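Local coordinates for fumarate reductase iron-sulfur subunit (Mycolicibacterium smegmatis, PDB 7D6V), which probably relays electrons through its three iron-sulfur clusters, from succinate oxidation toward ubiquinone, as the iron-sulfur subunit of a succinate dehydrogenase, at residues 2-14 against 19-31. Residues are numbered along the deposited sequence; the frame is centred on the assembly and turned at random.
Sequences ATYDAKLRVWRGD and ELHDYTVEVNDGE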
loop_
_atom_site.group_PDB
_atom_site.type_symbol
_atom_site.label_atom_id
_atom_site.label_comp_id
_atom_site.label_asym_id
_atom_site.label_seq_id
_atom_site.Cartn_x
_atom_site.Cartn_y
_atom_site.Cartn_z
ATOM N N ALA B 2 1.689 -25.631 -17.751
ATOM C CA ALA B 2 0.902 -26.650 -17.071
ATOM C C ALA B 2 -0.452 -26.101 -16.646
ATOM O O ALA B 2 -0.630 -25.678 -15.504
ATOM C CB ALA B 2 1.655 -27.189 -15.868
ATOM N N THR B 3 -1.401 -26.103 -17.577
ATOM C CA THR B 3 -2.772 -25.704 -17.295
ATOM C C THR B 3 -3.554 -26.912 -16.801
ATOM O O THR B 3 -3.605 -27.944 -17.475
ATOM C CB THR B 3 -3.433 -25.115 -18.541
ATOM O OG1 THR B 3 -2.698 -23.962 -18.970
ATOM C CG2 THR B 3 -4.859 -24.718 -18.254
ATOM N N TYR B 4 -4.157 -26.780 -15.623
ATOM C CA TYR B 4 -4.868 -27.875 -14.984
ATOM C C TYR B 4 -6.150 -27.335 -14.366
ATOM O O TYR B 4 -6.422 -26.132 -14.397
ATOM C CB TYR B 4 -3.997 -28.562 -13.926
ATOM C CG TYR B 4 -3.630 -27.673 -12.762
ATOM C CD1 TYR B 4 -4.243 -27.825 -11.531
ATOM C CD2 TYR B 4 -2.672 -26.682 -12.895
ATOM C CE1 TYR B 4 -3.916 -27.015 -10.467
ATOM C CE2 TYR B 4 -2.339 -25.868 -11.838
ATOM C CZ TYR B 4 -2.962 -26.040 -10.626
ATOM O OH TYR B 4 -2.629 -25.231 -9.567
ATOM N N ASP B 5 -6.938 -28.241 -13.798
ATOM C CA ASP B 5 -8.185 -27.905 -13.123
ATOM C C ASP B 5 -7.962 -28.066 -11.626
ATOM O O ASP B 5 -7.682 -29.172 -11.152
ATOM C CB ASP B 5 -9.324 -28.794 -13.616
ATOM C CG ASP B 5 -9.965 -28.272 -14.888
ATOM O OD1 ASP B 5 -10.013 -27.039 -15.073
ATOM O OD2 ASP B 5 -10.423 -29.096 -15.704
ATOM N N ALA B 6 -8.081 -26.970 -10.887
ATOM C CA ALA B 6 -7.839 -26.975 -9.454
ATOM C C ALA B 6 -9.135 -27.182 -8.682
ATOM O O ALA B 6 -10.237 -27.044 -9.214
ATOM C CB ALA B 6 -7.178 -25.673 -9.012
ATOM N N LYS B 7 -8.984 -27.520 -7.405
ATOM C CA LYS B 7 -10.105 -27.694 -6.488
ATOM C C LYS B 7 -10.078 -26.566 -5.464
ATOM O O LYS B 7 -9.189 -26.517 -4.606
ATOM C CB LYS B 7 -10.051 -29.060 -5.809
ATOM C CG LYS B 7 -10.201 -30.227 -6.772
ATOM C CD LYS B 7 -10.210 -31.558 -6.045
ATOM C CE LYS B 7 -8.838 -31.895 -5.482
ATOM N NZ LYS B 7 -7.830 -32.130 -6.546
ATOM N N LEU B 8 -11.045 -25.660 -5.573
ATOM C CA LEU B 8 -11.280 -24.612 -4.594
ATOM C C LEU B 8 -12.408 -25.021 -3.656
ATOM O O LEU B 8 -13.260 -25.845 -3.992
ATOM C CB LEU B 8 -11.629 -23.292 -5.280
ATOM C CG LEU B 8 -10.549 -22.623 -6.124
ATOM C CD1 LEU B 8 -11.123 -21.411 -6.829
ATOM C CD2 LEU B 8 -9.370 -22.229 -5.261
ATOM N N ARG B 9 -12.395 -24.438 -2.460
ATOM C CA ARG B 9 -13.382 -24.747 -1.435
ATOM C C ARG B 9 -13.840 -23.428 -0.796
ATOM O O ARG B 9 -13.722 -23.200 0.402
ATOM C CB ARG B 9 -12.827 -25.770 -0.443
ATOM C CG ARG B 9 -13.834 -26.244 0.581
ATOM C CD ARG B 9 -13.277 -27.279 1.551
ATOM N NE ARG B 9 -12.254 -26.756 2.446
ATOM C CZ ARG B 9 -11.520 -27.514 3.252
ATOM N NH1 ARG B 9 -11.706 -28.824 3.270
ATOM N NH2 ARG B 9 -10.609 -26.968 4.043
ATOM N N VAL B 10 -14.312 -22.507 -1.642
ATOM C CA VAL B 10 -14.645 -21.145 -1.227
ATOM C C VAL B 10 -15.826 -21.133 -0.261
ATOM O O VAL B 10 -16.806 -21.870 -0.433
ATOM C CB VAL B 10 -14.943 -20.291 -2.472
ATOM C CG1 VAL B 10 -15.395 -18.894 -2.086
ATOM C CG2 VAL B 10 -13.730 -20.235 -3.378
ATOM N N TRP B 11 -15.741 -20.272 0.758
ATOM C CA TRP B 11 -16.803 -20.122 1.749
ATOM C C TRP B 11 -17.912 -19.212 1.226
ATOM O O TRP B 11 -17.645 -18.108 0.744
ATOM C CB TRP B 11 -16.233 -19.550 3.049
ATOM C CG TRP B 11 -17.211 -19.511 4.192
ATOM C CD1 TRP B 11 -17.422 -20.485 5.118
ATOM C CD2 TRP B 11 -18.107 -18.442 4.526
ATOM N NE1 TRP B 11 -18.391 -20.095 6.005
ATOM C CE2 TRP B 11 -18.830 -18.845 5.662
ATOM C CE3 TRP B 11 -18.372 -17.188 3.971
ATOM C CZ2 TRP B 11 -19.794 -18.038 6.255
ATOM C CZ3 TRP B 11 -19.328 -16.392 4.560
ATOM C CH2 TRP B 11 -20.029 -16.818 5.688
ATOM N N ARG B 12 -19.159 -19.673 1.330
ATOM C CA ARG B 12 -20.327 -18.914 0.901
ATOM C C ARG B 12 -21.288 -18.731 2.068
ATOM O O ARG B 12 -21.480 -19.646 2.871
ATOM C CB ARG B 12 -21.066 -19.609 -0.253
ATOM C CG ARG B 12 -20.201 -20.041 -1.414
ATOM C CD ARG B 12 -19.636 -18.866 -2.184
ATOM N NE ARG B 12 -20.638 -17.849 -2.486
ATOM C CZ ARG B 12 -21.353 -17.805 -3.605
ATOM N NH1 ARG B 12 -22.236 -16.838 -3.791
ATOM N NH2 ARG B 12 -21.193 -18.734 -4.535
ATOM N N GLY B 13 -21.894 -17.560 2.156
ATOM C CA GLY B 13 -22.891 -17.297 3.172
ATOM C C GLY B 13 -22.901 -15.832 3.552
ATOM O O GLY B 13 -22.320 -14.991 2.876
ATOM N N ASP B 14 -23.584 -15.548 4.655
ATOM C CA ASP B 14 -23.671 -14.196 5.202
ATOM C C ASP B 14 -23.648 -14.305 6.723
ATOM O O ASP B 14 -23.286 -15.341 7.290
ATOM C CB ASP B 14 -24.904 -13.451 4.666
ATOM C CG ASP B 14 -26.200 -14.211 4.885
ATOM O OD1 ASP B 14 -27.053 -14.194 3.976
ATOM O OD2 ASP B 14 -26.375 -14.820 5.957
ATOM N N GLU B 19 -21.114 -21.749 4.756
ATOM C CA GLU B 19 -20.626 -23.080 4.431
ATOM C C GLU B 19 -19.554 -22.960 3.362
ATOM O O GLU B 19 -19.536 -21.995 2.594
ATOM C CB GLU B 19 -21.772 -23.968 3.936
ATOM C CG GLU B 19 -21.553 -25.448 4.087
ATOM C CD GLU B 19 -22.682 -26.242 3.473
ATOM O OE1 GLU B 19 -23.477 -25.646 2.719
ATOM O OE2 GLU B 19 -22.775 -27.458 3.738
ATOM N N LEU B 20 -18.665 -23.947 3.319
ATOM C CA LEU B 20 -17.703 -24.050 2.232
ATOM C C LEU B 20 -18.337 -24.774 1.052
ATOM O O LEU B 20 -19.123 -25.708 1.229
ATOM C CB LEU B 20 -16.446 -24.792 2.683
ATOM C CG LEU B 20 -15.602 -24.173 3.797
ATOM C CD1 LEU B 20 -14.607 -25.187 4.325
ATOM C CD2 LEU B 20 -14.888 -22.931 3.318
ATOM N N HIS B 21 -17.992 -24.334 -0.156
ATOM C CA HIS B 21 -18.525 -24.908 -1.383
ATOM C C HIS B 21 -17.379 -25.322 -2.294
ATOM O O HIS B 21 -16.366 -24.626 -2.387
ATOM C CB HIS B 21 -19.440 -23.915 -2.102
ATOM C CG HIS B 21 -20.808 -23.817 -1.505
ATOM N ND1 HIS B 21 -21.063 -23.128 -0.339
ATOM C CD2 HIS B 21 -21.995 -24.324 -1.908
ATOM C CE1 HIS B 21 -22.348 -23.214 -0.051
ATOM N NE2 HIS B 21 -22.937 -23.935 -0.988
ATOM N N ASP B 22 -17.552 -26.449 -2.977
ATOM C CA ASP B 22 -16.513 -27.034 -3.814
ATOM C C ASP B 22 -16.699 -26.592 -5.261
ATOM O O ASP B 22 -17.741 -26.859 -5.866
ATOM C CB ASP B 22 -16.538 -28.559 -3.715
ATOM C CG ASP B 22 -15.988 -29.064 -2.398
ATOM O OD1 ASP B 22 -15.098 -28.401 -1.829
ATOM O OD2 ASP B 22 -16.439 -30.128 -1.931
ATOM N N TYR B 23 -15.686 -25.927 -5.811
ATOM C CA TYR B 23 -15.684 -25.490 -7.199
ATOM C C TYR B 23 -14.429 -25.993 -7.898
ATOM O O TYR B 23 -13.372 -26.133 -7.281
ATOM C CB TYR B 23 -15.755 -23.962 -7.305
ATOM C CG TYR B 23 -16.969 -23.352 -6.652
ATOM C CD1 TYR B 23 -16.864 -22.666 -5.452
ATOM C CD2 TYR B 23 -18.220 -23.456 -7.238
ATOM C CE1 TYR B 23 -17.972 -22.107 -4.854
ATOM C CE2 TYR B 23 -19.327 -22.902 -6.650
ATOM C CZ TYR B 23 -19.201 -22.228 -5.459
ATOM O OH TYR B 23 -20.314 -21.673 -4.872
ATOM N N THR B 24 -14.553 -26.264 -9.196
ATOM C CA THR B 24 -13.434 -26.695 -10.029
ATOM C C THR B 24 -13.169 -25.631 -11.085
ATOM O O THR B 24 -14.033 -25.359 -11.923
ATOM C CB THR B 24 -13.721 -28.042 -10.695
ATOM O OG1 THR B 24 -13.978 -29.029 -9.691
ATOM C CG2 THR B 24 -12.535 -28.482 -11.534
ATOM N N VAL B 25 -11.975 -25.041 -11.050
ATOM C CA VAL B 25 -11.616 -23.937 -11.932
ATOM C C VAL B 25 -10.314 -24.267 -12.646
ATOM O O VAL B 25 -9.448 -24.967 -12.114
ATOM C CB VAL B 25 -11.485 -22.603 -11.158
ATOM C CG1 VAL B 25 -11.403 -21.426 -12.115
ATOM C CG2 VAL B 25 -12.642 -22.423 -10.192
ATOM N N GLU B 26 -10.182 -23.751 -13.865
ATOM C CA GLU B 26 -8.972 -23.924 -14.657
ATOM C C GLU B 26 -7.903 -22.929 -14.221
ATOM O O GLU B 26 -8.165 -21.728 -14.123
ATOM C CB GLU B 26 -9.296 -23.742 -16.136
ATOM C CG GLU B 26 -8.113 -23.861 -17.063
ATOM C CD GLU B 26 -8.264 -22.995 -18.296
ATOM O OE1 GLU B 26 -8.088 -21.764 -18.182
ATOM O OE2 GLU B 26 -8.559 -23.543 -19.380
ATOM N N VAL B 27 -6.696 -23.429 -13.967
ATOM C CA VAL B 27 -5.578 -22.615 -13.502
ATOM C C VAL B 27 -4.481 -22.645 -14.556
ATOM O O VAL B 27 -4.120 -23.718 -15.050
ATOM C CB VAL B 27 -5.044 -23.105 -12.145
ATOM C CG1 VAL B 27 -3.831 -22.295 -11.724
ATOM C CG2 VAL B 27 -6.125 -23.014 -11.094
ATOM N N ASN B 28 -3.964 -21.473 -14.902
ATOM C CA ASN B 28 -2.826 -21.344 -15.799
ATOM C C ASN B 28 -1.572 -20.971 -15.014
ATOM O O ASN B 28 -1.631 -20.538 -13.863
ATOM C CB ASN B 28 -3.101 -20.299 -16.882
ATOM C CG ASN B 28 -4.228 -20.697 -17.802
ATOM O OD1 ASN B 28 -4.052 -21.525 -18.692
ATOM N ND2 ASN B 28 -5.396 -20.104 -17.599
ATOM N N ASP B 29 -0.423 -21.150 -15.660
ATOM C CA ASP B 29 0.849 -20.803 -15.040
ATOM C C ASP B 29 0.964 -19.293 -14.868
ATOM O O ASP B 29 0.700 -18.530 -15.799
ATOM C CB ASP B 29 2.008 -21.324 -15.885
ATOM C CG ASP B 29 2.195 -22.820 -15.763
ATOM O OD1 ASP B 29 2.371 -23.312 -14.629
ATOM O OD2 ASP B 29 2.167 -23.507 -16.804
ATOM N N GLY B 30 1.358 -18.867 -13.672
ATOM C CA GLY B 30 1.598 -17.463 -13.409
ATOM C C GLY B 30 0.406 -16.662 -12.940
ATOM O O GLY B 30 0.446 -15.429 -13.014
ATOM N N GLU B 31 -0.648 -17.308 -12.456
ATOM C CA GLU B 31 -1.857 -16.621 -12.031
ATOM C C GLU B 31 -1.963 -16.621 -10.514
ATOM O O GLU B 31 -1.562 -17.577 -9.853
ATOM C CB GLU B 31 -3.097 -17.275 -12.633
ATOM C CG GLU B 31 -3.184 -17.126 -14.132
ATOM C CD GLU B 31 -4.399 -17.803 -14.703
ATOM O OE1 GLU B 31 -5.099 -18.499 -13.941
ATOM O OE2 GLU B 31 -4.658 -17.639 -15.912
#
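Tyr4 and Val27, Ala6 and Val25, and Leu8 and Tyr23 each form an antiparallel hydrogen-bonded pair, tying residues 4-14 to 19-27 as a twisted hairpin. Val27 N reaches Tyr4 O at 2.8 Å, almost straight at 175°. Arg12 N and Glu19 O, 2.7 Å apart, repeat the pattern near the turn.

Most apolar contacts lie on the face of Tyr4, Ala6 and Leu8. Tyr4 holds CG between its backbone N and carbonyl carbon (chi1 64°), which lays the ring beside its partner, where Val27 CB sits over a ring face, 4.2 Å from the centroid. Ala6 is small enough for its CB to pack directly on Val27 CG2 (3.5 Å). Leu8 CD1 touches Val25 CG2 at 3.8 Å; both residues are buried and suitably apolar, facing Ile36. On the opposite face, Leu20 CD2 lies at the Trp11 indole edge.

Side-chain hydrogen bonds join the strands near both ends. Bends at chi2 and chi3 curl Arg12 across Tyr23, bringing NH2 to Tyr23 OH (3.1 Å); this long side chain also reaches Asp100, its NE forming a salt bridge. The Thr3 hydroxyl donates from OG1 to the amide oxygen Asn28 OD1 at 2.8 Å.

This is the N-terminal hairpin of a beta-grasp fold, as in plant-type ferredoxins: strand 86-87 runs parallel to 4-14, helix 33-43 covers Leu8 and Val25, and Trp11 NE1 hydrogen-bonds to Gln20 O of the membrane anchor subunit.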